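Penicillin-binding 1 transmembrane protein MrcA (Nitrosomonas europaea ATCC 19718, PDB 3D0F) probably polymerises and cross-links peptidoglycan as a bifunctional penicillin-binding protein, of which this fragment is the OB-like domain. Local coordinates at residues I36-V41 and G87-V92; I59-D64 and W100-L105. One frame throughout, in Å; residues are numbered along the deposited sequence. Where two conformers were deposited one is given.

Contact 1: I36-V41 and G87-V92; sequences ILAAVV and GALIRV. With PO4 (phosphate ion), chain C.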
loop_
_atom_site.group_PDB
_atom_site.type_symbol
_atom_site.label_atom_id
_atom_site.label_comp_id
_atom_site.label_asym_id
_atom_site.label_seq_id
_atom_site.Cartn_x
_atom_site.Cartn_y
_atom_site.Cartn_z
ATOM N N ILE A 36 -1.026 -2.468 2.954
ATOM C CA ILE A 36 -0.536 -2.925 4.269
ATOM C C ILE A 36 0.758 -2.183 4.492
ATOM O O ILE A 36 1.796 -2.512 3.889
ATOM C CB ILE A 36 -0.323 -4.459 4.351
ATOM C CG1 ILE A 36 -1.662 -5.146 4.102
ATOM C CG2 ILE A 36 0.235 -4.832 5.763
ATOM C CD1 ILE A 36 -1.601 -6.662 4.059
ATOM N N LEU A 37 0.689 -1.176 5.356
ATOM C CA LEU A 37 1.720 -0.155 5.479
ATOM C C LEU A 37 2.540 -0.290 6.743
ATOM O O LEU A 37 2.059 -0.742 7.756
ATOM C CB LEU A 37 1.075 1.220 5.489
ATOM C CG LEU A 37 0.097 1.501 4.367
ATOM C CD1 LEU A 37 -0.375 2.932 4.438
ATOM C CD2 LEU A 37 0.696 1.144 2.980
ATOM N N ALA A 38 3.795 0.113 6.665
ATOM C CA ALA A 38 4.679 0.099 7.834
ATOM C C ALA A 38 4.340 1.270 8.741
ATOM O O ALA A 38 4.040 2.390 8.310
ATOM C CB ALA A 38 6.188 0.161 7.417
ATOM N N ALA A 39 4.463 1.043 10.054
ATOM C CA ALA A 39 4.332 2.129 10.994
ATOM C C ALA A 39 5.177 1.799 12.227
ATOM O O ALA A 39 5.378 0.638 12.563
ATOM C CB ALA A 39 2.881 2.392 11.406
ATOM N N VAL A 40 5.637 2.832 12.885
ATOM C CA VAL A 40 6.381 2.659 14.136
ATOM C C VAL A 40 5.541 3.167 15.285
ATOM O O VAL A 40 5.032 4.287 15.251
ATOM C CB VAL A 40 7.767 3.368 14.153
ATOM C CG1 VAL A 40 7.644 4.869 13.909
ATOM C CG2 VAL A 40 8.485 3.128 15.476
ATOM N N VAL A 41 5.413 2.351 16.309
ATOM C CA VAL A 41 4.603 2.696 17.477
ATOM C C VAL A 41 5.264 3.799 18.318
ATOM O O VAL A 41 6.467 3.731 18.622
ATOM C CB VAL A 41 4.263 1.451 18.330
ATOM C CG1 VAL A 41 3.566 1.877 19.701
ATOM C CG2 VAL A 41 3.373 0.489 17.490
ATOM N N GLY A 87 8.419 2.119 19.707
ATOM C CA GLY A 87 9.457 1.631 18.815
ATOM C C GLY A 87 9.083 0.386 18.046
ATOM O O GLY A 87 9.768 0.024 17.105
ATOM N N ALA A 88 7.997 -0.267 18.440
ATOM C CA ALA A 88 7.586 -1.473 17.738
ATOM C C ALA A 88 7.294 -1.133 16.293
ATOM O O ALA A 88 6.555 -0.209 16.015
ATOM C CB ALA A 88 6.377 -2.059 18.399
ATOM N N LEU A 89 7.850 -1.936 15.391
ATOM C CA LEU A 89 7.530 -1.888 13.969
ATOM C C LEU A 89 6.323 -2.793 13.718
ATOM O O LEU A 89 6.357 -4.016 13.938
ATOM C CB LEU A 89 8.738 -2.350 13.120
ATOM C CG LEU A 89 8.520 -2.387 11.608
ATOM C CD1 LEU A 89 8.142 -1.017 11.053
ATOM C CD2 LEU A 89 9.773 -2.962 10.939
ATOM N N ILE A 90 5.242 -2.167 13.274
ATOM C CA ILE A 90 3.976 -2.861 12.973
ATOM C C ILE A 90 3.555 -2.609 11.566
ATOM O O ILE A 90 4.141 -1.788 10.853
ATOM C CB ILE A 90 2.853 -2.446 13.970
ATOM C CG1 ILE A 90 2.601 -0.939 13.946
ATOM C CG2 ILE A 90 3.275 -2.924 15.424
ATOM C CD1 ILE A 90 1.337 -0.495 14.627
ATOM N N ARG A 91 2.509 -3.298 11.165
ATOM C CA ARG A 91 1.885 -3.055 9.878
ATOM C C ARG A 91 0.447 -2.669 10.145
ATOM O O ARG A 91 -0.223 -3.240 11.010
ATOM C CB ARG A 91 1.933 -4.314 8.997
ATOM C CG ARG A 91 3.365 -4.833 8.784
ATOM C CD ARG A 91 4.198 -4.007 7.796
ATOM N NE ARG A 91 5.574 -4.473 7.877
ATOM C CZ ARG A 91 6.572 -4.060 7.096
ATOM N NH1 ARG A 91 6.349 -3.205 6.119
ATOM N NH2 ARG A 91 7.801 -4.544 7.318
ATOM N N VAL A 92 -0.024 -1.742 9.341
ATOM C CA VAL A 92 -1.386 -1.209 9.476
ATOM C C VAL A 92 -2.110 -1.125 8.149
ATOM O O VAL A 92 -1.475 -0.971 7.089
ATOM C CB VAL A 92 -1.344 0.184 10.142
ATOM C CG1 VAL A 92 -0.748 0.061 11.525
ATOM C CG2 VAL A 92 -0.497 1.150 9.321
HETATM P P PO4 C . 9.834 -3.374 4.314
HETATM O O1 PO4 C . 10.097 -4.097 5.604
HETATM O O2 PO4 C . 11.109 -2.656 3.939
HETATM O O3 PO4 C . 9.465 -4.382 3.241
HETATM O O4 PO4 C . 8.719 -2.365 4.417
HETATM O O HOH W 1 4.352 -2.474 4.254
#

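Contact 2: I59-D64 and W100-L105; sequences IRITGD and WQIVQL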
loop_
_atom_site.group_PDB
_atom_site.type_symbol
_atom_site.label_atom_id
_atom_site.label_comp_id
_atom_site.label_asym_id
_atom_site.label_seq_id
_atom_site.Cartn_x
_atom_site.Cartn_y
_atom_site.Cartn_z
ATOM N N ILE A 59 -1.097 8.115 13.187
ATOM C CA ILE A 59 -2.442 7.512 13.252
ATOM C C ILE A 59 -2.700 6.982 14.666
ATOM O O ILE A 59 -1.767 6.721 15.410
ATOM C CB ILE A 59 -2.632 6.348 12.223
ATOM C CG1 ILE A 59 -1.600 5.223 12.404
ATOM C CG2 ILE A 59 -2.556 6.891 10.764
ATOM C CD1 ILE A 59 -1.835 3.978 11.528
ATOM N N ARG A 60 -3.985 6.890 14.998
ATOM C CA ARG A 60 -4.430 6.346 16.269
ATOM C C ARG A 60 -5.338 5.146 15.998
ATOM O O ARG A 60 -6.395 5.309 15.347
ATOM C CB ARG A 60 -5.170 7.420 17.081
ATOM C CG ARG A 60 -5.310 7.130 18.545
ATOM C CD ARG A 60 -5.717 8.452 19.295
ATOM N NE ARG A 60 -5.716 8.300 20.727
ATOM C CZ ARG A 60 -6.750 7.911 21.453
ATOM N NH1 ARG A 60 -7.937 7.607 20.896
ATOM N NH2 ARG A 60 -6.593 7.807 22.767
ATOM N N ILE A 61 -4.975 3.987 16.541
ATOM C CA ILE A 61 -5.707 2.709 16.333
ATOM C C ILE A 61 -6.400 2.397 17.649
ATOM O O ILE A 61 -5.755 2.393 18.697
ATOM C CB ILE A 61 -4.786 1.561 15.902
ATOM C CG1 ILE A 61 -3.996 1.995 14.647
ATOM C CG2 ILE A 61 -5.587 0.250 15.610
ATOM C CD1 ILE A 61 -2.548 1.519 14.635
ATOM N N THR A 62 -7.704 2.101 17.559
ATOM C CA THR A 62 -8.553 1.875 18.730
ATOM C C THR A 62 -9.610 0.819 18.387
ATOM O O THR A 62 -9.721 0.420 17.242
ATOM C CB THR A 62 -9.310 3.157 19.175
ATOM O OG1 THR A 62 -10.230 3.574 18.137
ATOM C CG2 THR A 62 -8.298 4.287 19.470
ATOM N N GLY A 63 -10.416 0.433 19.359
ATOM C CA GLY A 63 -11.594 -0.431 19.118
ATOM C C GLY A 63 -11.281 -1.659 18.252
ATOM O O GLY A 63 -10.367 -2.437 18.534
ATOM N N ASP A 64 -12.063 -1.809 17.203
ATOM C CA ASP A 64 -11.952 -2.991 16.318
ATOM C C ASP A 64 -10.542 -3.134 15.745
ATOM O O ASP A 64 -10.051 -4.261 15.561
ATOM C CB ASP A 64 -12.943 -2.892 15.181
ATOM C CG ASP A 64 -14.377 -3.026 15.614
ATOM O OD1 ASP A 64 -14.681 -3.387 16.782
ATOM O OD2 ASP A 64 -15.237 -2.791 14.706
ATOM N N TRP A 100 -7.988 2.809 11.055
ATOM C CA TRP A 100 -6.825 1.983 10.871
ATOM C C TRP A 100 -6.895 0.761 11.752
ATOM O O TRP A 100 -7.433 0.814 12.856
ATOM C CB TRP A 100 -5.543 2.781 11.184
ATOM C CG TRP A 100 -5.283 3.847 10.124
ATOM C CD1 TRP A 100 -5.744 5.119 10.124
ATOM C CD2 TRP A 100 -4.528 3.703 8.910
ATOM N NE1 TRP A 100 -5.356 5.779 8.978
ATOM C CE2 TRP A 100 -4.579 4.937 8.235
ATOM C CE3 TRP A 100 -3.835 2.650 8.321
ATOM C CZ2 TRP A 100 -3.971 5.140 6.993
ATOM C CZ3 TRP A 100 -3.191 2.878 7.104
ATOM C CH2 TRP A 100 -3.290 4.102 6.452
ATOM N N GLN A 101 -6.309 -0.341 11.273
ATOM C CA GLN A 101 -6.189 -1.569 12.024
ATOM C C GLN A 101 -4.765 -2.096 11.976
ATOM O O GLN A 101 -4.061 -1.927 10.967
ATOM C CB GLN A 101 -7.160 -2.611 11.442
ATOM C CG GLN A 101 -6.804 -2.984 10.014
ATOM C CD GLN A 101 -7.851 -3.754 9.243
ATOM O OE1 GLN A 101 -7.840 -3.704 8.005
ATOM N NE2 GLN A 101 -8.709 -4.487 9.933
ATOM N N ILE A 102 -4.340 -2.750 13.058
ATOM C CA ILE A 102 -3.046 -3.439 13.118
ATOM C C ILE A 102 -3.229 -4.827 12.507
ATOM O O ILE A 102 -4.075 -5.650 12.942
ATOM C CB ILE A 102 -2.528 -3.561 14.531
ATOM C CG1 ILE A 102 -2.332 -2.182 15.175
ATOM C CG2 ILE A 102 -1.255 -4.413 14.508
ATOM C CD1 ILE A 102 -1.826 -2.197 16.622
ATOM N N VAL A 103 -2.451 -5.045 11.463
ATOM C CA VAL A 103 -2.470 -6.293 10.706
ATOM C C VAL A 103 -1.042 -6.865 10.572
ATOM O O VAL A 103 -0.126 -6.436 11.238
ATOM C CB VAL A 103 -3.076 -6.031 9.314
ATOM C CG1 VAL A 103 -4.519 -5.560 9.453
ATOM C CG2 VAL A 103 -2.250 -5.039 8.486
ATOM N N GLN A 104 -0.860 -7.834 9.685
ATOM C CA GLN A 104 0.504 -8.331 9.444
ATOM C C GLN A 104 0.645 -8.732 7.995
ATOM O O GLN A 104 -0.363 -8.936 7.323
ATOM C CB GLN A 104 0.843 -9.444 10.389
ATOM C CG GLN A 104 0.005 -10.679 10.243
ATOM C CD GLN A 104 0.203 -11.667 11.358
ATOM O OE1 GLN A 104 1.097 -11.544 12.200
ATOM N NE2 GLN A 104 -0.663 -12.678 11.383
ATOM N N LEU A 105 1.874 -8.751 7.502
ATOM C CA LEU A 105 2.117 -9.063 6.095
ATOM C C LEU A 105 1.750 -10.520 5.868
ATOM O O LEU A 105 1.954 -11.354 6.754
ATOM C CB LEU A 105 3.573 -8.772 5.700
ATOM C CG LEU A 105 3.908 -7.280 5.561
ATOM C CD1 LEU A 105 5.400 -7.053 5.501
ATOM C CD2 LEU A 105 3.161 -6.612 4.409
HETATM O O HOH W 2 -7.827 4.989 12.960
HETATM O O HOH W 3 -8.868 2.117 14.781
#

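Contact 1: I36-V41 and G87-V92
Arg91 NH1, 3.6 Å from the Ala38 methyl CB, holds two partners. It donates to O4 of a phosphate, probably from the crystallisation liquor, at 3.0 Å and nearly straight (176°), and to water 1 at 2.8 Å. That water stands 2.6 Å from Ile36 O and so spans the two segments. The Arg91 chain, bent at chi2 (-75°), passes over Ala38, and the guanidinium presents its edge to the phosphate, Arg91 NH2 donating to phosphate O1 at 2.9 Å. Arg91 NH2 also forms a salt bridge with Glu8 of the second subunit. In the backbone, Val92 N donates to Leu37 O at 2.8 Å, supplemented by a weak CA-H...O contact from Arg91 CA. Further on, Ile90 N meets Ala39 O almost head-on, whereas Ala39 N approaches Ile90 O tilted 32° from its plane. At the far end Gly87 N reaches Val41 O, on backbone angles that by themselves call for glycine. On the other face, small Ala39 lets Ile90 CG1 and Val92 CG2 settle against its methyl, and Val41 CG2 packs on Ile90 CD1 at 3.6 Å. Alternating hydrogen-bonded and non-hydrogen-bonded pairs make this a regular antiparallel pairing inside the sheet of an OB-like domain.

Contact 2: I59-D64 and W100-L105
Ile59 lies over one face of the Trp100 indole, its CG2 methyl 3.7 Å from the centroid of the five-membered ring and 19° off the normal, a CH-pi contact; water 2 sits at the ring's edge, in plane. The packing joins the two outermost strands of the antiparallel sheet in the OB-like domain, which the curled sheet brings near each other, as at the closing seam of an OB-type barrel. They cross at 71° with no direct hydrogen bond. Ile59 CD1 touches the ring near CG and CD2, so the branches of this isoleucine give two carbons that lie on the flat indole at once. With chi1 at 58°, CG1 stands between the backbone N and the carbonyl carbon, and CG2 lies beside the N; from there the two arms spread along the ring. Val92 of the strand next to 100-103 also touches both Ile59 and Trp100. Further along, Ile61 CG1 meets Trp100 CB, and Ile61 CG2 packs 3.4 Å from Trp100 O. Ile61 CD1 reaches Ile102 CG1 at 3.7 Å, the two side chains crossing at about a right angle. Water stands in where the backbones do not meet. Water 2 accepts from Trp100 N and donates to Arg60 O, while water 3 accepts from Thr62 N at 3.0 Å and donates to Trp100 O at 2.7 Å.

Overall arrangement
The centres of contacts 1 and 2 lie about 9 Å apart in one five-stranded antiparallel sheet of the OB-like domain, ordered 58-61, 48-53, 37-45, 88-94, 100-103. Contact 1 joins neighbouring strands in its middle; contact 2 brings its two outer strands together. Their segments alternate along the chain, 36-41, 59-64, 87-92 and 100-105, so neither contact is nested within the other. Strands 88-94 and 100-103 are sheet neighbours, with a probable hydrogen bond from Val103 N to Arg91 O at 2.9 Å. Both contacts reach the second subunit, and at Ala88 and Leu89 an antiparallel strand of that subunit extends the sheet across the interface.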